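Local coordinates for protein pantothenate kinase (Coxiella burnetii, PDB 3TQC) that catalyses the ATP-dependent phosphorylation of pantothenate to 4'-phosphopantothenate, the first of five steps from pantothenate to coenzyme A, at residues Phe229-Ala235 against Ala301-Lys307. Residues are numbered along the deposited sequence; the frame is centred on the assembly and turned at random.
With ADP (adenosine-5'-diphosphate), chain D.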
loop_
_atom_site.group_PDB
_atom_site.type_symbol
_atom_site.label_atom_id
_atom_site.label_comp_id
_atom_site.label_asym_id
_atom_site.label_seq_id
_atom_site.Cartn_x
_atom_site.Cartn_y
_atom_site.Cartn_z
ATOM N N PHE B 229 3.094 7.139 3.716
ATOM C CA PHE B 229 3.175 8.099 2.639
ATOM C C PHE B 229 4.500 7.873 1.952
ATOM O O PHE B 229 5.487 7.566 2.611
ATOM C CB PHE B 229 3.138 9.490 3.237
ATOM C CG PHE B 229 2.936 10.582 2.241
ATOM C CD1 PHE B 229 1.692 11.158 2.073
ATOM C CD2 PHE B 229 3.999 11.067 1.500
ATOM C CE1 PHE B 229 1.506 12.195 1.143
ATOM C CE2 PHE B 229 3.825 12.086 0.579
ATOM C CZ PHE B 229 2.587 12.648 0.399
ATOM N N SER B 230 4.547 8.031 0.643
ATOM C CA SER B 230 5.814 7.896 -0.063
ATOM C C SER B 230 5.994 8.976 -1.093
ATOM O O SER B 230 5.033 9.390 -1.742
ATOM C CB SER B 230 5.909 6.538 -0.740
ATOM O OG SER B 230 4.793 6.354 -1.570
ATOM N N LEU B 231 7.241 9.424 -1.214
ATOM C CA LEU B 231 7.680 10.359 -2.236
ATOM C C LEU B 231 8.544 9.573 -3.182
ATOM O O LEU B 231 9.336 8.745 -2.746
ATOM C CB LEU B 231 8.566 11.457 -1.650
ATOM C CG LEU B 231 8.020 12.584 -0.778
ATOM C CD1 LEU B 231 7.657 12.086 0.612
ATOM C CD2 LEU B 231 9.076 13.675 -0.690
ATOM N N PHE B 232 8.424 9.839 -4.467
ATOM C CA PHE B 232 9.365 9.298 -5.427
ATOM C C PHE B 232 10.066 10.499 -6.052
ATOM O O PHE B 232 9.401 11.410 -6.517
ATOM C CB PHE B 232 8.663 8.446 -6.472
ATOM C CG PHE B 232 9.597 7.753 -7.439
ATOM C CD1 PHE B 232 9.898 6.412 -7.292
ATOM C CD2 PHE B 232 10.136 8.439 -8.515
ATOM C CE1 PHE B 232 10.731 5.773 -8.182
ATOM C CE2 PHE B 232 10.965 7.813 -9.407
ATOM C CZ PHE B 232 11.272 6.468 -9.234
ATOM N N VAL B 233 11.398 10.514 -6.008
ATOM C CA VAL B 233 12.173 11.569 -6.662
ATOM C C VAL B 233 12.577 11.063 -8.060
ATOM O O VAL B 233 13.169 9.991 -8.186
ATOM C CB VAL B 233 13.399 11.955 -5.829
ATOM C CG1 VAL B 233 14.185 13.075 -6.524
ATOM C CG2 VAL B 233 12.949 12.356 -4.400
ATOM N N ASP B 234 12.236 11.834 -9.090
ATOM C CA ASP B 234 12.303 11.390 -10.485
ATOM C C ASP B 234 13.100 12.391 -11.299
ATOM O O ASP B 234 13.101 13.588 -11.017
ATOM C CB ASP B 234 10.876 11.275 -11.063
ATOM C CG ASP B 234 10.824 10.599 -12.450
ATOM O OD1 ASP B 234 11.491 9.560 -12.688
ATOM O OD2 ASP B 234 10.066 11.098 -13.311
ATOM N N ALA B 235 13.762 11.902 -12.323
ATOM C CA ALA B 235 14.432 12.764 -13.272
ATOM C C ALA B 235 14.784 11.908 -14.466
ATOM O O ALA B 235 14.746 10.673 -14.382
ATOM C CB ALA B 235 15.682 13.395 -12.660
ATOM N N ALA B 301 3.886 5.716 -5.573
ATOM C CA ALA B 301 4.155 6.827 -4.681
ATOM C C ALA B 301 2.972 7.743 -4.577
ATOM O O ALA B 301 2.229 7.916 -5.540
ATOM C CB ALA B 301 5.356 7.621 -5.178
ATOM N N GLN B 302 2.799 8.330 -3.403
ATOM C CA GLN B 302 1.755 9.333 -3.180
ATOM C C GLN B 302 2.167 10.667 -3.814
ATOM O O GLN B 302 1.338 11.418 -4.294
ATOM C CB GLN B 302 1.511 9.547 -1.688
ATOM C CG GLN B 302 0.553 8.594 -1.048
ATOM C CD GLN B 302 1.151 7.237 -0.857
ATOM O OE1 GLN B 302 2.252 7.101 -0.323
ATOM N NE2 GLN B 302 0.441 6.211 -1.319
ATOM N N LEU B 303 3.458 10.945 -3.791
ATOM C CA LEU B 303 3.976 12.212 -4.249
ATOM C C LEU B 303 5.188 11.959 -5.133
ATOM O O LEU B 303 6.082 11.196 -4.775
ATOM C CB LEU B 303 4.365 13.053 -3.037
ATOM C CG LEU B 303 4.710 14.522 -3.234
ATOM C CD1 LEU B 303 4.373 15.278 -1.957
ATOM C CD2 LEU B 303 6.169 14.684 -3.570
ATOM N N ILE B 304 5.208 12.566 -6.304
ATOM C CA ILE B 304 6.376 12.461 -7.153
ATOM C C ILE B 304 6.954 13.840 -7.325
ATOM O O ILE B 304 6.252 14.764 -7.703
ATOM C CB ILE B 304 6.040 11.827 -8.501
ATOM C CG1 ILE B 304 5.494 10.410 -8.279
ATOM C CG2 ILE B 304 7.272 11.786 -9.399
ATOM C CD1 ILE B 304 4.747 9.870 -9.462
ATOM N N LEU B 305 8.229 13.974 -6.991
ATOM C CA LEU B 305 8.957 15.206 -7.201
ATOM C C LEU B 305 9.767 14.981 -8.445
ATOM O O LEU B 305 10.547 14.034 -8.516
ATOM C CB LEU B 305 9.899 15.498 -6.047
ATOM C CG LEU B 305 9.302 15.698 -4.674
ATOM C CD1 LEU B 305 10.440 15.831 -3.652
ATOM C CD2 LEU B 305 8.434 16.922 -4.676
ATOM N N GLU B 306 9.560 15.830 -9.433
ATOM C CA GLU B 306 10.227 15.704 -10.710
ATOM C C GLU B 306 11.275 16.819 -10.816
ATOM O O GLU B 306 10.949 17.996 -10.759
ATOM C CB GLU B 306 9.191 15.773 -11.846
ATOM C CG GLU B 306 9.750 15.467 -13.223
ATOM C CD GLU B 306 8.701 15.543 -14.327
ATOM O OE1 GLU B 306 7.726 14.758 -14.300
ATOM O OE2 GLU B 306 8.855 16.387 -15.227
ATOM N N LYS B 307 12.533 16.421 -10.958
ATOM C CA LYS B 307 13.656 17.342 -10.976
ATOM C C LYS B 307 14.093 17.685 -12.389
ATOM O O LYS B 307 14.114 16.823 -13.256
ATOM C CB LYS B 307 14.837 16.736 -10.199
ATOM C CG LYS B 307 14.630 16.755 -8.695
ATOM C CD LYS B 307 15.620 15.888 -7.961
ATOM C CE LYS B 307 16.948 16.540 -7.762
ATOM N NZ LYS B 307 17.779 15.745 -6.817
HETATM P PB ADP D . 20.768 9.494 -3.526
HETATM O O1B ADP D . 20.668 9.603 -2.038
HETATM O O2B ADP D . 19.436 9.281 -4.199
HETATM O O3B ADP D . 21.831 8.545 -4.032
HETATM P PA ADP D . 21.977 12.032 -3.163
HETATM O O1A ADP D . 20.911 12.553 -2.230
HETATM O O2A ADP D . 23.283 11.522 -2.642
HETATM O O3A ADP D . 21.322 10.893 -4.085
HETATM O "O5'" ADP D . 22.314 13.164 -4.219
HETATM C "C5'" ADP D . 22.912 12.848 -5.464
HETATM C "C4'" ADP D . 23.814 13.996 -5.895
HETATM O "O4'" ADP D . 23.031 15.121 -6.280
HETATM C "C3'" ADP D . 24.702 14.478 -4.768
HETATM O "O3'" ADP D . 25.962 14.858 -5.323
HETATM C "C2'" ADP D . 23.985 15.664 -4.173
HETATM O "O2'" ADP D . 24.898 16.632 -3.685
HETATM C "C1'" ADP D . 23.206 16.202 -5.354
HETATM N N9 ADP D . 21.870 16.729 -5.011
HETATM C C8 ADP D . 20.851 16.009 -4.521
HETATM N N7 ADP D . 19.758 16.785 -4.343
HETATM C C5 ADP D . 20.093 18.019 -4.730
HETATM C C6 ADP D . 19.378 19.290 -4.796
HETATM N N6 ADP D . 18.087 19.340 -4.384
HETATM N N1 ADP D . 20.060 20.352 -5.262
HETATM C C2 ADP D . 21.350 20.278 -5.658
HETATM N N3 ADP D . 22.058 19.129 -5.623
HETATM C C4 ADP D . 21.478 17.988 -5.174
#
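Two neighbouring parallel strands of the central sheet in this P-loop kinase pair here, Phe229-Asp234 with Leu303-Lys307, their short axes 20° apart. The backbone ladder is regular: Phe232 N donates to Leu303 O at 2.7 Å, Leu305 N to Phe232 O, Asp234 N to Leu305 O, and Lys307 N to Asp234 O, the straightest of these at the hydrogen. Leu303 N donates to Ser230 O. Ahead of the second strand, the side chain of Gln302 continues the pairing. Its chain bends at chi2 (74°), which carries OE1 back to Ser230. There OG donates to it at 2.9 Å from above the amide carbonyl plane, and the backbone N adds a weak bond. This oxygen therefore has two donors from one residue. Gln302 CB, held by the backbone, lies over the centre of one face of the Phe229 ring, a CH-pi contact 11° off the normal. Its distance from the centroid is 3.9 Å, while Leu303 CD1 lies at the ring edge. On the sheet face of Leu231, Leu303 and Leu305, the first two side chains run side by side, and Leu231 CD2 meets Leu305 CD1 at 3.9 Å; Leu62 of helix 52-84 packs on all three. Phe232 CB meets Ala301 CB on the other face, at 3.6 Å. At the C-terminal end, Lys307 CD presses tightly against Val233 CG1, 3.5 Å apart. With the Lys307 chain bent at chi3, NZ comes within 3.3 Å of N7 of the ADP adenine; Val103 O and His311 ND1 hydrogen-bond this ammonium, and Trp243 gives it a cation-pi partner. Parallel strands whose C-terminal ends lie by the bound nucleotide, next to the Walker A loop, are the hallmark of the P-loop NTPase fold, and Lys307 sits at such an end.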